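Acyl-coenzyme A oxidase (Caenorhabditis elegans, PDB 5K3H) catalyses the FAD-dependent first step of peroxisomal beta-oxidation, desaturating acyl-CoA chains to (2E)-enoyl-CoA while reducing O2 to hydrogen peroxide. Local coordinates at residues G240-V248 with S421-G429; L335-P346 with L600-A611. One frame throughout, in Å; residues are numbered along the deposited sequence.

Contact 1. Residues G240-V248 with S421-G429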
loop_
_atom_site.group_PDB
_atom_site.type_symbol
_atom_site.label_atom_id
_atom_site.label_comp_id
_atom_site.label_asym_id
_atom_site.label_seq_id
_atom_site.Cartn_x
_atom_site.Cartn_y
_atom_site.Cartn_z
ATOM N N GLY B 240 16.821 0.149 13.334
ATOM C CA GLY B 240 17.017 0.679 11.998
ATOM C C GLY B 240 15.791 1.372 11.419
ATOM O O GLY B 240 14.691 1.289 11.972
ATOM N N PRO B 241 15.947 2.002 10.254
ATOM C CA PRO B 241 14.828 2.729 9.645
ATOM C C PRO B 241 13.716 1.800 9.170
ATOM O O PRO B 241 13.899 0.590 8.983
ATOM C CB PRO B 241 15.483 3.464 8.467
ATOM C CG PRO B 241 16.656 2.569 8.102
ATOM C CD PRO B 241 17.156 2.024 9.404
ATOM N N LYS B 242 12.513 2.381 9.058
ATOM C CA LYS B 242 11.288 1.649 8.746
ATOM C C LYS B 242 10.539 2.314 7.597
ATOM O O LYS B 242 10.939 3.372 7.077
ATOM C CB LYS B 242 10.387 1.519 9.979
ATOM C CG LYS B 242 11.048 0.803 11.137
ATOM C CD LYS B 242 10.297 1.013 12.389
ATOM C CE LYS B 242 10.409 2.462 12.757
ATOM N NZ LYS B 242 9.581 2.824 13.911
ATOM N N MET B 243 9.446 1.656 7.183
ATOM C CA MET B 243 8.648 2.176 6.080
ATOM C C MET B 243 7.861 3.415 6.495
ATOM O O MET B 243 7.585 4.283 5.669
ATOM C CB MET B 243 7.731 1.081 5.522
ATOM C CG MET B 243 6.373 0.955 6.167
ATOM S SD MET B 243 5.387 -0.344 5.371
ATOM C CE MET B 243 4.335 0.580 4.244
ATOM N N ALA B 244 7.533 3.538 7.765
ATOM C CA ALA B 244 6.870 4.733 8.263
ATOM C C ALA B 244 7.074 4.749 9.771
ATOM O O ALA B 244 7.764 3.889 10.327
ATOM C CB ALA B 244 5.386 4.760 7.859
ATOM N N TYR B 245 6.478 5.738 10.434
ATOM C CA TYR B 245 6.471 5.758 11.899
ATOM C C TYR B 245 7.889 5.875 12.460
ATOM O O TYR B 245 8.236 5.225 13.443
ATOM C CB TYR B 245 5.784 4.498 12.433
ATOM C CG TYR B 245 5.217 4.651 13.813
ATOM C CD1 TYR B 245 4.346 5.693 14.097
ATOM C CD2 TYR B 245 5.503 3.731 14.814
ATOM C CE1 TYR B 245 3.799 5.845 15.348
ATOM C CE2 TYR B 245 4.944 3.866 16.088
ATOM C CZ TYR B 245 4.094 4.932 16.344
ATOM O OH TYR B 245 3.524 5.102 17.590
ATOM N N ASN B 246 8.723 6.687 11.818
ATOM C CA ASN B 246 10.160 6.619 12.044
ATOM C C ASN B 246 10.652 7.492 13.189
ATOM O O ASN B 246 11.846 7.445 13.506
ATOM C CB ASN B 246 10.897 6.969 10.761
ATOM C CG ASN B 246 11.002 5.777 9.836
ATOM O OD1 ASN B 246 11.617 4.772 10.196
ATOM N ND2 ASN B 246 10.392 5.866 8.648
ATOM N N ILE B 247 9.767 8.264 13.831
ATOM C CA ILE B 247 10.155 8.997 15.029
ATOM C C ILE B 247 10.217 8.074 16.239
ATOM O O ILE B 247 10.912 8.380 17.214
ATOM C CB ILE B 247 9.202 10.189 15.237
ATOM C CG1 ILE B 247 9.257 11.113 14.009
ATOM C CG2 ILE B 247 9.508 10.922 16.544
ATOM C CD1 ILE B 247 8.357 12.350 14.051
ATOM N N VAL B 248 9.499 6.955 16.202
ATOM C CA VAL B 248 9.603 5.924 17.224
ATOM C C VAL B 248 10.869 5.118 16.978
ATOM O O VAL B 248 11.085 4.580 15.886
ATOM C CB VAL B 248 8.358 5.027 17.217
ATOM C CG1 VAL B 248 8.612 3.740 18.020
ATOM C CG2 VAL B 248 7.180 5.784 17.792
ATOM N N SER B 421 0.724 8.729 1.847
ATOM C CA SER B 421 1.600 7.567 1.933
ATOM C C SER B 421 2.096 7.323 3.351
ATOM O O SER B 421 2.262 6.166 3.753
ATOM C CB SER B 421 2.780 7.732 0.977
ATOM O OG SER B 421 3.629 8.789 1.385
ATOM N N GLU B 422 2.338 8.386 4.123
ATOM C CA GLU B 422 2.717 8.237 5.526
ATOM C C GLU B 422 1.508 7.864 6.376
ATOM O O GLU B 422 1.619 7.042 7.294
ATOM C CB GLU B 422 3.364 9.533 6.031
ATOM C CG GLU B 422 4.009 9.457 7.429
ATOM C CD GLU B 422 5.261 8.594 7.495
ATOM O OE1 GLU B 422 5.912 8.371 6.447
ATOM O OE2 GLU B 422 5.576 8.112 8.602
ATOM N N ILE B 423 0.339 8.443 6.076
ATOM C CA ILE B 423 -0.888 8.035 6.758
ATOM C C ILE B 423 -1.125 6.540 6.563
ATOM O O ILE B 423 -1.443 5.822 7.519
ATOM C CB ILE B 423 -2.086 8.873 6.252
ATOM C CG1 ILE B 423 -1.936 10.352 6.627
ATOM C CG2 ILE B 423 -3.408 8.336 6.773
ATOM C CD1 ILE B 423 -2.810 11.288 5.787
ATOM N N TYR B 424 -0.928 6.040 5.337
ATOM C CA TYR B 424 -1.059 4.609 5.074
ATOM C C TYR B 424 -0.062 3.804 5.896
ATOM O O TYR B 424 -0.415 2.795 6.519
ATOM C CB TYR B 424 -0.863 4.341 3.573
ATOM C CG TYR B 424 -0.862 2.871 3.170
ATOM C CD1 TYR B 424 -2.053 2.144 3.073
ATOM C CD2 TYR B 424 0.329 2.212 2.884
ATOM C CE1 TYR B 424 -2.051 0.807 2.707
ATOM C CE2 TYR B 424 0.335 0.871 2.517
ATOM C CZ TYR B 424 -0.861 0.170 2.436
ATOM O OH TYR B 424 -0.865 -1.169 2.069
ATOM N N GLY B 425 1.205 4.205 5.868
ATOM C CA GLY B 425 2.242 3.420 6.525
ATOM C C GLY B 425 2.084 3.319 8.033
ATOM O O GLY B 425 2.409 2.292 8.639
ATOM N N VAL B 426 1.636 4.392 8.671
ATOM C CA VAL B 426 1.411 4.313 10.104
ATOM C C VAL B 426 0.199 3.433 10.399
ATOM O O VAL B 426 0.265 2.540 11.247
ATOM C CB VAL B 426 1.248 5.721 10.693
ATOM C CG1 VAL B 426 0.939 5.619 12.180
ATOM C CG2 VAL B 426 2.503 6.528 10.423
ATOM N N ALA B 427 -0.920 3.650 9.684
ATOM C CA ALA B 427 -2.132 2.853 9.919
ATOM C C ALA B 427 -1.884 1.359 9.736
ATOM O O ALA B 427 -2.425 0.537 10.481
ATOM C CB ALA B 427 -3.257 3.304 8.998
ATOM N N ILE B 428 -1.104 0.980 8.728
ATOM C CA ILE B 428 -0.908 -0.440 8.459
ATOM C C ILE B 428 0.073 -1.067 9.449
ATOM O O ILE B 428 0.064 -2.285 9.641
ATOM C CB ILE B 428 -0.473 -0.604 6.993
ATOM C CG1 ILE B 428 -1.161 -1.817 6.395
ATOM C CG2 ILE B 428 1.060 -0.640 6.840
ATOM C CD1 ILE B 428 -2.668 -1.599 6.177
ATOM N N GLY B 429 0.886 -0.276 10.132
ATOM C CA GLY B 429 1.852 -0.836 11.066
ATOM C C GLY B 429 1.280 -1.142 12.441
ATOM O O GLY B 429 0.058 -1.215 12.628
HETATM O O HOH W 1 8.145 8.378 9.613
HETATM O O HOH W 2 8.767 7.719 7.012
#

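Contact 2. Residues L335-P346 with L600-A611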
loop_
_atom_site.group_PDB
_atom_site.type_symbol
_atom_site.label_atom_id
_atom_site.label_comp_id
_atom_site.label_asym_id
_atom_site.label_seq_id
_atom_site.Cartn_x
_atom_site.Cartn_y
_atom_site.Cartn_z
ATOM N N LEU B 335 -14.443 14.968 -8.683
ATOM C CA LEU B 335 -15.527 14.494 -7.820
ATOM C C LEU B 335 -16.790 14.189 -8.610
ATOM O O LEU B 335 -17.654 13.465 -8.120
ATOM C CB LEU B 335 -15.843 15.533 -6.735
ATOM C CG LEU B 335 -16.703 15.212 -5.491
ATOM C CD1 LEU B 335 -16.186 14.043 -4.688
ATOM C CD2 LEU B 335 -16.905 16.450 -4.573
ATOM N N GLU B 336 -16.891 14.689 -9.840
ATOM C CA GLU B 336 -18.069 14.477 -10.685
ATOM C C GLU B 336 -18.168 13.041 -11.196
ATOM O O GLU B 336 -19.279 12.579 -11.490
ATOM C CB GLU B 336 -17.993 15.437 -11.884
ATOM C CG GLU B 336 -19.280 16.116 -12.278
ATOM C CD GLU B 336 -19.884 16.910 -11.145
ATOM O OE1 GLU B 336 -19.319 17.971 -10.781
ATOM O OE2 GLU B 336 -20.914 16.435 -10.599
ATOM N N TYR B 337 -17.044 12.320 -11.278
ATOM C CA TYR B 337 -17.003 11.016 -11.921
ATOM C C TYR B 337 -17.509 9.918 -10.994
ATOM O O TYR B 337 -17.087 9.833 -9.834
ATOM C CB TYR B 337 -15.575 10.679 -12.352
ATOM C CG TYR B 337 -15.018 11.586 -13.425
ATOM C CD1 TYR B 337 -15.638 11.674 -14.671
ATOM C CD2 TYR B 337 -13.873 12.356 -13.200
ATOM C CE1 TYR B 337 -15.156 12.507 -15.676
ATOM C CE2 TYR B 337 -13.371 13.208 -14.213
ATOM C CZ TYR B 337 -14.030 13.260 -15.447
ATOM O OH TYR B 337 -13.570 14.076 -16.440
ATOM N N GLN B 338 -18.399 9.053 -11.518
ATOM C CA GLN B 338 -18.882 7.920 -10.732
ATOM C C GLN B 338 -17.717 7.078 -10.245
ATOM O O GLN B 338 -17.712 6.557 -9.121
ATOM C CB GLN B 338 -19.821 7.067 -11.572
ATOM C CG GLN B 338 -20.478 5.944 -10.773
ATOM C CD GLN B 338 -21.248 4.996 -11.650
ATOM O OE1 GLN B 338 -20.674 4.263 -12.449
ATOM N NE2 GLN B 338 -22.567 5.029 -11.527
ATOM N N THR B 339 -16.712 6.964 -11.090
ATOM C CA THR B 339 -15.512 6.200 -10.806
ATOM C C THR B 339 -14.761 6.760 -9.604
ATOM O O THR B 339 -14.241 5.994 -8.786
ATOM C CB THR B 339 -14.689 6.207 -12.101
ATOM O OG1 THR B 339 -14.810 4.932 -12.771
ATOM C CG2 THR B 339 -13.268 6.677 -11.905
ATOM N N GLN B 340 -14.721 8.090 -9.458
ATOM C CA GLN B 340 -14.067 8.713 -8.300
ATOM C C GLN B 340 -14.922 8.579 -7.040
ATOM O O GLN B 340 -14.412 8.270 -5.951
ATOM C CB GLN B 340 -13.815 10.194 -8.571
ATOM C CG GLN B 340 -12.899 10.902 -7.581
ATOM C CD GLN B 340 -11.424 10.738 -7.912
ATOM O OE1 GLN B 340 -11.013 9.792 -8.596
ATOM N NE2 GLN B 340 -10.620 11.684 -7.452
ATOM N N GLN B 341 -16.229 8.811 -7.173
ATOM C CA GLN B 341 -17.125 8.644 -6.041
ATOM C C GLN B 341 -17.083 7.209 -5.522
ATOM O O GLN B 341 -17.063 6.982 -4.305
ATOM C CB GLN B 341 -18.542 9.033 -6.465
ATOM C CG GLN B 341 -18.640 10.474 -6.968
ATOM C CD GLN B 341 -20.059 10.889 -7.333
ATOM O OE1 GLN B 341 -21.006 10.104 -7.188
ATOM N NE2 GLN B 341 -20.220 12.130 -7.782
ATOM N N HIS B 342 -17.034 6.232 -6.439
ATOM C CA HIS B 342 -17.023 4.832 -6.046
ATOM C C HIS B 342 -15.777 4.481 -5.250
ATOM O O HIS B 342 -15.810 3.565 -4.412
ATOM C CB HIS B 342 -17.148 3.948 -7.292
ATOM C CG HIS B 342 -17.248 2.476 -7.000
ATOM N ND1 HIS B 342 -16.230 1.586 -7.285
ATOM C CD2 HIS B 342 -18.247 1.738 -6.459
ATOM C CE1 HIS B 342 -16.602 0.364 -6.936
ATOM N NE2 HIS B 342 -17.818 0.429 -6.426
ATOM N N ARG B 343 -14.667 5.168 -5.494
ATOM C CA ARG B 343 -13.435 4.835 -4.793
ATOM C C ARG B 343 -13.212 5.688 -3.543
ATOM O O ARG B 343 -12.215 5.483 -2.840
ATOM C CB ARG B 343 -12.241 4.959 -5.756
ATOM C CG ARG B 343 -11.693 6.368 -5.887
ATOM C CD ARG B 343 -10.821 6.520 -7.114
ATOM N NE ARG B 343 -9.838 5.464 -7.199
ATOM C CZ ARG B 343 -8.867 5.415 -8.110
ATOM N NH1 ARG B 343 -8.757 6.383 -9.020
ATOM N NH2 ARG B 343 -8.010 4.389 -8.111
ATOM N N LEU B 344 -14.125 6.611 -3.227
ATOM C CA LEU B 344 -14.035 7.441 -2.034
ATOM C C LEU B 344 -15.198 7.227 -1.077
ATOM O O LEU B 344 -14.970 6.971 0.113
ATOM C CB LEU B 344 -13.977 8.939 -2.429
ATOM C CG LEU B 344 -12.781 9.571 -3.173
ATOM C CD1 LEU B 344 -13.143 10.978 -3.511
ATOM C CD2 LEU B 344 -11.462 9.539 -2.366
ATOM N N PHE B 345 -16.452 7.354 -1.554
ATOM C CA PHE B 345 -17.601 7.460 -0.653
ATOM C C PHE B 345 -17.840 6.178 0.143
ATOM O O PHE B 345 -18.254 6.262 1.305
ATOM C CB PHE B 345 -18.885 7.840 -1.395
ATOM C CG PHE B 345 -18.830 9.177 -2.096
ATOM C CD1 PHE B 345 -17.804 10.080 -1.846
ATOM C CD2 PHE B 345 -19.772 9.490 -3.083
ATOM C CE1 PHE B 345 -17.744 11.284 -2.530
ATOM C CE2 PHE B 345 -19.720 10.674 -3.759
ATOM C CZ PHE B 345 -18.706 11.579 -3.487
ATOM N N PRO B 346 -17.631 4.979 -0.412
ATOM C CA PRO B 346 -17.804 3.791 0.422
ATOM C C PRO B 346 -16.856 3.746 1.605
ATOM O O PRO B 346 -17.155 3.063 2.590
ATOM C CB PRO B 346 -17.565 2.632 -0.561
ATOM C CG PRO B 346 -17.909 3.179 -1.906
ATOM C CD PRO B 346 -17.405 4.599 -1.828
ATOM N N LEU B 600 -26.326 0.950 -5.005
ATOM C CA LEU B 600 -24.967 1.433 -4.818
ATOM C C LEU B 600 -24.741 2.709 -5.617
ATOM O O LEU B 600 -24.292 3.729 -5.070
ATOM C CB LEU B 600 -23.956 0.339 -5.194
ATOM C CG LEU B 600 -22.492 0.761 -5.362
ATOM C CD1 LEU B 600 -21.935 1.373 -4.096
ATOM C CD2 LEU B 600 -21.651 -0.449 -5.749
ATOM N N TYR B 601 -25.044 2.670 -6.920
ATOM C CA TYR B 601 -24.861 3.849 -7.756
ATOM C C TYR B 601 -25.793 4.991 -7.350
ATOM O O TYR B 601 -25.393 6.162 -7.417
ATOM C CB TYR B 601 -25.034 3.452 -9.218
ATOM C CG TYR B 601 -24.048 2.366 -9.581
ATOM C CD1 TYR B 601 -22.719 2.477 -9.203
ATOM C CD2 TYR B 601 -24.434 1.236 -10.289
ATOM C CE1 TYR B 601 -21.793 1.484 -9.505
ATOM C CE2 TYR B 601 -23.520 0.234 -10.599
ATOM C CZ TYR B 601 -22.200 0.371 -10.199
ATOM O OH TYR B 601 -21.270 -0.578 -10.488
ATOM N N PHE B 602 -27.014 4.676 -6.885
ATOM C CA PHE B 602 -27.914 5.720 -6.412
ATOM C C PHE B 602 -27.357 6.431 -5.181
ATOM O O PHE B 602 -27.341 7.663 -5.127
ATOM C CB PHE B 602 -29.301 5.148 -6.105
ATOM C CG PHE B 602 -30.252 6.169 -5.511
ATOM C CD1 PHE B 602 -30.958 7.045 -6.337
ATOM C CD2 PHE B 602 -30.414 6.273 -4.133
ATOM C CE1 PHE B 602 -31.833 7.981 -5.803
ATOM C CE2 PHE B 602 -31.269 7.220 -3.581
ATOM C CZ PHE B 602 -31.984 8.071 -4.413
ATOM N N TYR B 603 -26.891 5.682 -4.175
ATOM C CA TYR B 603 -26.455 6.354 -2.952
ATOM C C TYR B 603 -25.107 7.055 -3.113
ATOM O O TYR B 603 -24.846 8.019 -2.388
ATOM C CB TYR B 603 -26.411 5.380 -1.768
ATOM C CG TYR B 603 -27.778 5.151 -1.141
ATOM C CD1 TYR B 603 -28.329 6.082 -0.286
ATOM C CD2 TYR B 603 -28.529 4.007 -1.449
ATOM C CE1 TYR B 603 -29.583 5.874 0.281
ATOM C CE2 TYR B 603 -29.791 3.792 -0.907
ATOM C CZ TYR B 603 -30.314 4.723 -0.036
ATOM O OH TYR B 603 -31.569 4.513 0.524
ATOM N N LEU B 604 -24.285 6.668 -4.088
ATOM C CA LEU B 604 -23.137 7.504 -4.420
ATOM C C LEU B 604 -23.585 8.939 -4.720
ATOM O O LEU B 604 -23.121 9.899 -4.089
ATOM C CB LEU B 604 -22.400 6.922 -5.625
ATOM C CG LEU B 604 -21.627 5.611 -5.414
ATOM C CD1 LEU B 604 -20.967 5.119 -6.732
ATOM C CD2 LEU B 604 -20.606 5.746 -4.239
ATOM N N GLN B 605 -24.535 9.089 -5.648
ATOM C CA GLN B 605 -25.077 10.398 -5.997
ATOM C C GLN B 605 -25.744 11.074 -4.793
ATOM O O GLN B 605 -25.663 12.300 -4.626
ATOM C CB GLN B 605 -26.072 10.199 -7.154
ATOM C CG GLN B 605 -27.184 11.262 -7.321
ATOM C CD GLN B 605 -28.429 10.970 -6.447
ATOM O OE1 GLN B 605 -28.761 9.802 -6.189
ATOM N NE2 GLN B 605 -29.127 12.041 -6.005
ATOM N N LYS B 606 -26.413 10.286 -3.945
ATOM C CA LYS B 606 -27.094 10.841 -2.780
ATOM C C LYS B 606 -26.094 11.361 -1.755
ATOM O O LYS B 606 -26.340 12.380 -1.085
ATOM C CB LYS B 606 -28.014 9.772 -2.174
ATOM C CG LYS B 606 -28.943 10.302 -1.099
ATOM C CD LYS B 606 -30.228 10.799 -1.761
ATOM C CE LYS B 606 -30.996 11.746 -0.889
ATOM N NZ LYS B 606 -30.907 11.352 0.529
ATOM N N ILE B 607 -24.953 10.675 -1.620
ATOM C CA ILE B 607 -23.953 11.060 -0.633
ATOM C C ILE B 607 -23.201 12.313 -1.085
ATOM O O ILE B 607 -22.822 13.154 -0.251
ATOM C CB ILE B 607 -22.992 9.876 -0.411
ATOM C CG1 ILE B 607 -23.685 8.725 0.337
ATOM C CG2 ILE B 607 -21.744 10.325 0.337
ATOM C CD1 ILE B 607 -24.118 9.072 1.716
ATOM N N ARG B 608 -23.044 12.503 -2.402
ATOM C CA ARG B 608 -22.138 13.527 -2.925
ATOM C C ARG B 608 -22.316 14.917 -2.307
ATOM O O ARG B 608 -21.328 15.448 -1.768
ATOM C CB ARG B 608 -22.267 13.568 -4.454
ATOM C CG ARG B 608 -21.249 14.441 -5.172
ATOM C CD ARG B 608 -21.787 15.826 -5.360
ATOM N NE ARG B 608 -20.872 16.765 -6.009
ATOM C CZ ARG B 608 -20.723 16.857 -7.338
ATOM N NH1 ARG B 608 -21.386 16.032 -8.146
ATOM N NH2 ARG B 608 -19.908 17.768 -7.865
ATOM N N PRO B 609 -23.510 15.537 -2.296
ATOM C CA PRO B 609 -23.618 16.894 -1.720
ATOM C C PRO B 609 -23.192 16.969 -0.269
ATOM O O PRO B 609 -22.858 18.056 0.221
ATOM C CB PRO B 609 -25.110 17.230 -1.852
ATOM C CG PRO B 609 -25.699 16.207 -2.699
ATOM C CD PRO B 609 -24.815 15.015 -2.740
ATOM N N ASN B 610 -23.204 15.851 0.440
ATOM C CA ASN B 610 -22.837 15.821 1.839
ATOM C C ASN B 610 -21.438 15.282 2.052
ATOM O O ASN B 610 -20.988 15.214 3.205
ATOM C CB ASN B 610 -23.836 14.970 2.635
ATOM C CG ASN B 610 -25.022 15.766 3.112
ATOM O OD1 ASN B 610 -24.902 16.969 3.422
ATOM N ND2 ASN B 610 -26.178 15.119 3.174
ATOM N N ALA B 611 -20.757 14.863 0.980
ATOM C CA ALA B 611 -19.516 14.099 1.148
ATOM C C ALA B 611 -18.425 14.940 1.815
ATOM O O ALA B 611 -17.777 14.483 2.764
ATOM C CB ALA B 611 -19.045 13.529 -0.191
HETATM O O HOH W 3 -23.835 6.801 -9.373
HETATM O O HOH W 4 -23.130 13.895 -8.260
#

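Contact 1. Residues G240-V248 with S421-G429
E422 leaves its helix with CG anti to the backbone N (chi1 -171°) and then bends at chi2 (69°), which carries its carboxylate to the backbone of A244 and Y245 in the loop 240-248. There OE2 accepts from Y245 N at 3.1 Å, a nearly straight bond (N-H...O 165°) that meets the oxygen almost along its C-O direction. Both carboxylate oxygens also reach N246 through water: one water donates to E422 OE2 and accepts from N246 N, and another donates to E422 OE1 and accepts from N246 ND2. N246 is itself tied back to K242, its OD1 taking K242 N on an in-plane lone pair at 2.8 Å and its ND2 giving to K242 O, so the side chain that binds the second water is held in place by its own loop. K242 NZ in turn donates to Y245 O and V248 O, bracing the type I turn from Y245 to V248, and also bonds N250.

Next to the carboxylate, A244 points its methyl toward the helix, CB lying 3.6 Å from G425 C; the absence of a side chain at G425 lets it come this close. V426 crosses the Y245 side chain at about a right angle, its CG1 3.9 Å from Y245 CD1. M243 CE lies 4.2 Å from G425 CA and also touches Y424 and I428. M243 packs on Y414 of the second subunit as well, and G425 O accepts from the hydroxyl of that same tyrosine, placing the contact at the dimer interface. The loop between strands 234-238 and 251-255 thus meets helix 420-428 in a mixed junction: one direct hydrogen bond and two water bridges from a single carboxylate, beside apolar contacts of M243, A244 and Y245.

Contact 2. Residues L335-P346 with L600-A611
F345 and L604 interlock at the centre as reciprocal knobs: F345 sits among L604, I607, R608 and A611, and L604 among Q341, H342, F345 and P346. One face of the F345 ring carries I607 CG2, 4.0 Å from F345 CG, while L604 O lies at its edge, 3.5 Å from F345 CE2. L604 CD2 rests 3.9 Å from F345 CB, and its CD1 reaches the edge of the H342 ring. Outward, the extended Q338 lays its amide beside Y601, planes 23° apart, and a water joins Q338 NE2 to Y601 O; Q338 OE1 accepts from V529 N and Y601 OH bonds E530, both of the second subunit. Q341 NE2 donates to L335 O at 2.9 Å, fixing the amide beside R608 CG. At the polar edge, R608 bends at chi2 (-92°) into an end-on, two-nitrogen salt bridge with E336, NH2 to OE1 at 3.0 Å and NH1 to OE2, with L335 over one guanidinium face; R608 NE also pairs with E19. A methionine in place of R608 would probably leave both E336 and E19 without their shared positive partner. Helix segments 338-346 and 600-611 cross at 79°, knobs-into-holes packing between a C-alpha1 helix, whose Q340 to R343 bind FAD, and one of the C-terminal helical domain of an acyl-CoA oxidase.

In the fold
Contacts 1 and 2 have centres about 30 Å apart and do not touch, yet both border the second subunit. Contact 1 is the nearer to the chain's centre but only partly buried; contact 2, farther out, is mostly buried and covers more than twice the area. They share no secondary-structure element, although segments 421-429 and 335-346 both belong to the C-alpha1 domain, which packs on a loop of the beta region in contact 1 and on a C-terminal helix in contact 2. Accordingly, the loop-to-helix junction combines a carboxylate, a backbone N-H and two waters with small apolar contacts, whereas the helix pair relies on interlocked side chains with charge at its margin.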